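Putative uncharacterized protein smu.1108c (Streptococcus mutans, PDB 3L7Y) binds a magnesium ion through three aspartates and is probably a phosphatase of the haloacid dehalogenase-like hydrolase superfamily. Local coordinates at residues L227-A232 and I257-L262; Y267-A272 and Y282-N287. One frame throughout, in Å; residues are numbered along the deposited sequence.

Interaction 1: L227-A232 and I257-L262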
loop_
_atom_site.group_PDB
_atom_site.type_symbol
_atom_site.label_atom_id
_atom_site.label_comp_id
_atom_site.label_asym_id
_atom_site.label_seq_id
_atom_site.Cartn_x
_atom_site.Cartn_y
_atom_site.Cartn_z
ATOM N N LEU A 227 3.539 -3.917 10.500
ATOM C CA LEU A 227 2.304 -3.264 10.057
ATOM C C LEU A 227 2.144 -3.327 8.533
ATOM O O LEU A 227 2.127 -2.295 7.846
ATOM C CB LEU A 227 2.223 -1.815 10.560
ATOM C CG LEU A 227 1.476 -1.627 11.889
ATOM C CD1 LEU A 227 1.709 -2.796 12.849
ATOM C CD2 LEU A 227 1.818 -0.277 12.526
ATOM N N HIS A 228 2.026 -4.550 8.017
ATOM C CA HIS A 228 1.901 -4.773 6.586
ATOM C C HIS A 228 0.444 -5.090 6.218
ATOM O O HIS A 228 -0.414 -5.169 7.087
ATOM C CB HIS A 228 2.856 -5.881 6.144
ATOM C CG HIS A 228 2.842 -7.081 7.039
ATOM N ND1 HIS A 228 1.731 -7.880 7.190
ATOM C CD2 HIS A 228 3.804 -7.620 7.833
ATOM C CE1 HIS A 228 2.007 -8.860 8.034
ATOM N NE2 HIS A 228 3.256 -8.722 8.440
ATOM N N LYS A 229 0.155 -5.253 4.934
ATOM C CA LYS A 229 -1.236 -5.372 4.515
ATOM C C LYS A 229 -1.892 -6.648 5.068
ATOM O O LYS A 229 -3.110 -6.686 5.280
ATOM C CB LYS A 229 -1.346 -5.339 2.991
ATOM C CG LYS A 229 -0.853 -4.073 2.323
ATOM C CD LYS A 229 -1.069 -4.166 0.804
ATOM C CE LYS A 229 -0.299 -3.084 0.038
ATOM N NZ LYS A 229 -0.589 -3.137 -1.415
ATOM N N GLY A 230 -1.084 -7.689 5.286
ATOM C CA GLY A 230 -1.555 -8.906 5.923
ATOM C C GLY A 230 -2.033 -8.609 7.335
ATOM O O GLY A 230 -3.106 -9.043 7.743
ATOM N N TRP A 231 -1.219 -7.899 8.110
ATOM C CA TRP A 231 -1.596 -7.430 9.440
ATOM C C TRP A 231 -2.879 -6.576 9.398
ATOM O O TRP A 231 -3.737 -6.736 10.183
ATOM C CB TRP A 231 -0.455 -6.672 10.118
ATOM C CG TRP A 231 -0.802 -6.118 11.437
ATOM C CD1 TRP A 231 -0.650 -6.705 12.643
ATOM C CD2 TRP A 231 -1.402 -4.870 11.691
ATOM N NE1 TRP A 231 -1.097 -5.903 13.623
ATOM C CE2 TRP A 231 -1.574 -4.764 13.063
ATOM C CE3 TRP A 231 -1.802 -3.819 10.897
ATOM C CZ2 TRP A 231 -2.148 -3.651 13.644
ATOM C CZ3 TRP A 231 -2.341 -2.743 11.472
ATOM C CH2 TRP A 231 -2.496 -2.655 12.828
ATOM N N ALA A 232 -2.969 -5.702 8.438
ATOM C CA ALA A 232 -4.121 -4.842 8.310
ATOM C C ALA A 232 -5.389 -5.683 8.117
ATOM O O ALA A 232 -6.297 -5.558 8.860
ATOM C CB ALA A 232 -3.950 -3.894 7.244
ATOM N N ILE A 257 2.600 -9.547 -0.395
ATOM C CA ILE A 257 2.832 -10.974 -0.139
ATOM C C ILE A 257 2.214 -11.493 1.164
ATOM O O ILE A 257 1.659 -12.596 1.181
ATOM C CB ILE A 257 4.323 -11.360 -0.236
ATOM C CG1 ILE A 257 4.803 -11.344 -1.685
ATOM C CG2 ILE A 257 4.564 -12.759 0.317
ATOM C CD1 ILE A 257 6.347 -11.460 -1.809
ATOM N N GLU A 258 2.308 -10.734 2.258
ATOM C CA GLU A 258 1.669 -11.191 3.503
ATOM C C GLU A 258 0.142 -11.254 3.327
ATOM O O GLU A 258 -0.536 -12.137 3.864
ATOM C CB GLU A 258 2.034 -10.289 4.693
ATOM C CG GLU A 258 3.547 -10.177 4.968
ATOM C CD GLU A 258 4.240 -9.108 4.131
ATOM O OE1 GLU A 258 3.579 -8.481 3.274
ATOM O OE2 GLU A 258 5.456 -8.887 4.331
ATOM N N MET A 259 -0.404 -10.306 2.579
ATOM C CA MET A 259 -1.850 -10.291 2.358
ATOM C C MET A 259 -2.294 -11.496 1.546
ATOM O O MET A 259 -3.309 -12.117 1.850
ATOM C CB MET A 259 -2.274 -9.015 1.628
ATOM C CG MET A 259 -3.748 -9.001 1.190
ATOM S SD MET A 259 -4.253 -7.369 0.575
ATOM C CE MET A 259 -3.511 -7.358 -1.057
ATOM N N LEU A 260 -1.544 -11.791 0.489
ATOM C CA LEU A 260 -1.831 -12.915 -0.380
ATOM C C LEU A 260 -1.723 -14.249 0.366
ATOM O O LEU A 260 -2.610 -15.108 0.259
ATOM C CB LEU A 260 -0.886 -12.894 -1.584
ATOM C CG LEU A 260 -1.376 -12.397 -2.952
ATOM C CD1 LEU A 260 -2.767 -11.758 -2.912
ATOM C CD2 LEU A 260 -0.329 -11.488 -3.619
ATOM N N LYS A 261 -0.645 -14.425 1.125
ATOM C CA LYS A 261 -0.489 -15.649 1.903
ATOM C C LYS A 261 -1.634 -15.808 2.899
ATOM O O LYS A 261 -2.065 -16.922 3.194
ATOM C CB LYS A 261 0.858 -15.665 2.617
ATOM C CG LYS A 261 2.033 -15.874 1.665
ATOM C CD LYS A 261 3.380 -15.790 2.378
ATOM N N LEU A 262 -2.147 -14.685 3.394
ATOM C CA LEU A 262 -3.209 -14.715 4.386
ATOM C C LEU A 262 -4.533 -15.178 3.809
ATOM O O LEU A 262 -5.248 -15.980 4.419
ATOM C CB LEU A 262 -3.403 -13.331 5.008
ATOM C CG LEU A 262 -4.652 -13.221 5.883
ATOM C CD1 LEU A 262 -4.436 -13.914 7.228
ATOM C CD2 LEU A 262 -5.043 -11.751 6.087
#
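His228 and Glu258 meet face to face where helix 229-239 begins beside helix 257-262. Glu258 CG sits 3.6 Å from the centroid of the His228 ring, almost on the ring normal, which makes a CH-pi contact, while Glu258 CB lies 3.5 Å from His228 ND1 over the same face. The carboxylate follows the imidazole, their planes only 9° apart. A bend at chi2 of 85° turns the glutamate back over the ring instead of letting it run on past. His228 itself is the N-cap residue, and its chi1 of 46° sets the ring with one face to Glu258.

Just beyond the stacked pair the two backbones come close: Gly230 CA stands 3.8 Å from Met259 CA, with no side chain between them. Alongside, Lys229 CB touches Met259 CB at 4.0 Å, and Leu262 CD2 packs on Gly230 O at 3.7 Å. Met259 and Leu262 also reach Leu233 farther along helix 229-239. From its CB the extended Lys229 chain leads away from the contact, and its NZ forms salt bridges to Asp43, a magnesium ligand, and to Asp256, besides a hydrogen bond to Ala77 O. The bridge to a metal ligand places Lys229 like the active-site lysine of haloacid dehalogenase-like enzymes, with its CB packed at the junction of the two helices.

Interaction 2: Y267-A272 and Y282-N287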
loop_
_atom_site.group_PDB
_atom_site.type_symbol
_atom_site.label_atom_id
_atom_site.label_comp_id
_atom_site.label_asym_id
_atom_site.label_seq_id
_atom_site.Cartn_x
_atom_site.Cartn_y
_atom_site.Cartn_z
ATOM N N TYR A 267 -5.314 -13.890 -5.137
ATOM C CA TYR A 267 -5.137 -13.737 -6.578
ATOM C C TYR A 267 -3.913 -12.884 -6.892
ATOM O O TYR A 267 -3.872 -11.721 -6.505
ATOM C CB TYR A 267 -6.385 -13.085 -7.207
ATOM C CG TYR A 267 -7.586 -14.000 -7.275
ATOM C CD1 TYR A 267 -7.840 -14.761 -8.414
ATOM C CD2 TYR A 267 -8.434 -14.137 -6.191
ATOM C CE1 TYR A 267 -8.943 -15.627 -8.474
ATOM C CE2 TYR A 267 -9.529 -14.989 -6.236
ATOM C CZ TYR A 267 -9.776 -15.733 -7.377
ATOM O OH TYR A 267 -10.863 -16.576 -7.415
ATOM N N ALA A 268 -2.924 -13.457 -7.584
ATOM C CA ALA A 268 -1.866 -12.654 -8.190
ATOM C C ALA A 268 -2.291 -12.238 -9.586
ATOM O O ALA A 268 -2.804 -13.054 -10.348
ATOM C CB ALA A 268 -0.554 -13.438 -8.254
ATOM N N MET A 269 -2.076 -10.973 -9.928
ATOM C CA MET A 269 -2.382 -10.492 -11.265
ATOM C C MET A 269 -1.470 -11.180 -12.279
ATOM O O MET A 269 -0.329 -11.522 -11.961
ATOM C CB MET A 269 -2.220 -8.969 -11.341
ATOM C CG MET A 269 -2.997 -8.206 -10.272
ATOM S SD MET A 269 -4.767 -8.581 -10.324
ATOM C CE MET A 269 -5.227 -7.915 -11.931
ATOM N N ALA A 270 -1.977 -11.401 -13.489
ATOM C CA ALA A 270 -1.162 -11.987 -14.556
ATOM C C ALA A 270 0.157 -11.234 -14.746
ATOM O O ALA A 270 1.151 -11.830 -15.173
ATOM C CB ALA A 270 -1.934 -12.034 -15.874
ATOM N N ASN A 271 0.155 -9.934 -14.446
ATOM C CA ASN A 271 1.354 -9.091 -14.607
ATOM C C ASN A 271 2.318 -9.089 -13.424
ATOM O O ASN A 271 3.372 -8.471 -13.487
ATOM C CB ASN A 271 0.975 -7.641 -14.951
ATOM C CG ASN A 271 -0.085 -7.084 -14.031
ATOM O OD1 ASN A 271 -1.256 -7.446 -14.139
ATOM N ND2 ASN A 271 0.317 -6.201 -13.112
ATOM N N ALA A 272 1.966 -9.774 -12.346
ATOM C CA ALA A 272 2.833 -9.817 -11.179
ATOM C C ALA A 272 4.081 -10.650 -11.469
ATOM O O ALA A 272 4.072 -11.476 -12.377
ATOM C CB ALA A 272 2.072 -10.360 -9.965
ATOM N N TYR A 282 -4.419 -18.428 -6.782
ATOM C CA TYR A 282 -5.042 -18.288 -8.090
ATOM C C TYR A 282 -4.363 -17.173 -8.884
ATOM O O TYR A 282 -3.752 -16.272 -8.304
ATOM C CB TYR A 282 -6.530 -17.951 -7.941
ATOM C CG TYR A 282 -7.359 -18.908 -7.093
ATOM C CD1 TYR A 282 -7.412 -18.772 -5.709
ATOM C CD2 TYR A 282 -8.109 -19.919 -7.675
ATOM C CE1 TYR A 282 -8.172 -19.635 -4.928
ATOM C CE2 TYR A 282 -8.877 -20.780 -6.898
ATOM C CZ TYR A 282 -8.904 -20.624 -5.522
ATOM O OH TYR A 282 -9.654 -21.462 -4.725
ATOM N N GLN A 283 -4.478 -17.224 -10.207
ATOM C CA GLN A 283 -3.974 -16.143 -11.056
ATOM C C GLN A 283 -5.142 -15.431 -11.744
ATOM O O GLN A 283 -6.069 -16.077 -12.249
ATOM C CB GLN A 283 -2.950 -16.674 -12.067
ATOM C CG GLN A 283 -2.378 -15.649 -13.025
ATOM C CD GLN A 283 -1.130 -16.156 -13.737
ATOM O OE1 GLN A 283 -0.471 -15.420 -14.462
ATOM N NE2 GLN A 283 -0.802 -17.418 -13.519
ATOM N N ALA A 284 -5.121 -14.098 -11.717
ATOM C CA ALA A 284 -6.115 -13.298 -12.426
ATOM C C ALA A 284 -5.566 -12.865 -13.787
ATOM O O ALA A 284 -4.377 -13.022 -14.058
ATOM C CB ALA A 284 -6.492 -12.071 -11.593
ATOM N N LYS A 285 -6.417 -12.300 -14.636
ATOM C CA LYS A 285 -5.900 -11.584 -15.802
ATOM C C LYS A 285 -5.074 -10.392 -15.352
ATOM O O LYS A 285 -4.924 -10.162 -14.161
ATOM C CB LYS A 285 -7.019 -11.134 -16.739
ATOM C CG LYS A 285 -7.335 -12.175 -17.781
ATOM C CD LYS A 285 -8.309 -13.191 -17.260
ATOM C CE LYS A 285 -9.658 -12.972 -17.908
ATOM N NZ LYS A 285 -9.819 -11.531 -18.188
ATOM N N SER A 286 -4.527 -9.643 -16.301
ATOM C CA SER A 286 -3.664 -8.511 -15.960
ATOM C C SER A 286 -4.505 -7.324 -15.515
ATOM O O SER A 286 -5.708 -7.291 -15.744
ATOM C CB SER A 286 -2.844 -8.095 -17.171
ATOM O OG SER A 286 -3.660 -7.381 -18.083
ATOM N N ASN A 287 -3.865 -6.340 -14.891
ATOM C CA ASN A 287 -4.574 -5.143 -14.485
ATOM C C ASN A 287 -5.070 -4.358 -15.693
ATOM O O ASN A 287 -5.915 -3.489 -15.555
ATOM C CB ASN A 287 -3.692 -4.259 -13.597
ATOM C CG ASN A 287 -2.479 -3.707 -14.330
ATOM O OD1 ASN A 287 -2.134 -2.521 -14.194
ATOM N ND2 ASN A 287 -1.813 -4.563 -15.097
#
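Asn271 OD1 takes the backbone N-H of Asn287 at 2.9 Å, the donor standing above the amide's carbonyl plane, 37° out of it. Asn287 ND2 is also near, 3.1 Å from Asn271 OD1. Asn271 CG lies between its own backbone N and carbonyl carbon (chi1 49°), which swings the amide across to the other segment, and ND2 is fixed by a hydrogen bond to Gly46 O. Asn271 also touches Asp252, a magnesium ligand, so the amide joins segment 282-287 to the edge of the metal site.

Behind this amide, strands 265-268 and 282-283 run parallel at the edge of the Rossmann-like sheet, joined through helix 274-279 as a beta-alpha-beta unit. Ala268 pairs with both sides of Gln283: its N donates to Tyr282 O at 3.0 Å, and its O accepts from Ala284 N at 2.9 Å. Farther along, a weak bond links Ala270 N to Lys285 O.

On one face of the sheet, Tyr282 CB rests over the Tyr267 ring, 3.4 Å from CE1; the two ring planes lie 21° apart with their centroids 5.0 Å from each other, displaced so far that it is CB of Tyr282, more than its ring, that lies against Tyr267. The Met269 chain folds back so that SD lies 4.1 Å from Ala284 CB, while Val292 of helix 291-301 also packs against its side chain.

In the fold
Following the chain, segment 227-232 leads into helix 229-239, strand 247-251 and the loop carrying Asp252, and interaction 1 closes this loop when helix 257-262 returns against the start of helix 229-239. Interaction 2 opens only afterwards: strand 265-268 follows, helix 274-279 crosses over, and strand 282-283 closes the second, shorter loop. The two loops are thus in series, neither nesting nor crossing. The centres of the two contacts lie about 17 Å apart, yet they touch where Leu260 CD1 packs on Tyr267 O. Interaction 1 joins two helices, interaction 2 the last strands of the eight-stranded sheet, and both reach toward the magnesium site, through Lys229 and Asn271 respectively.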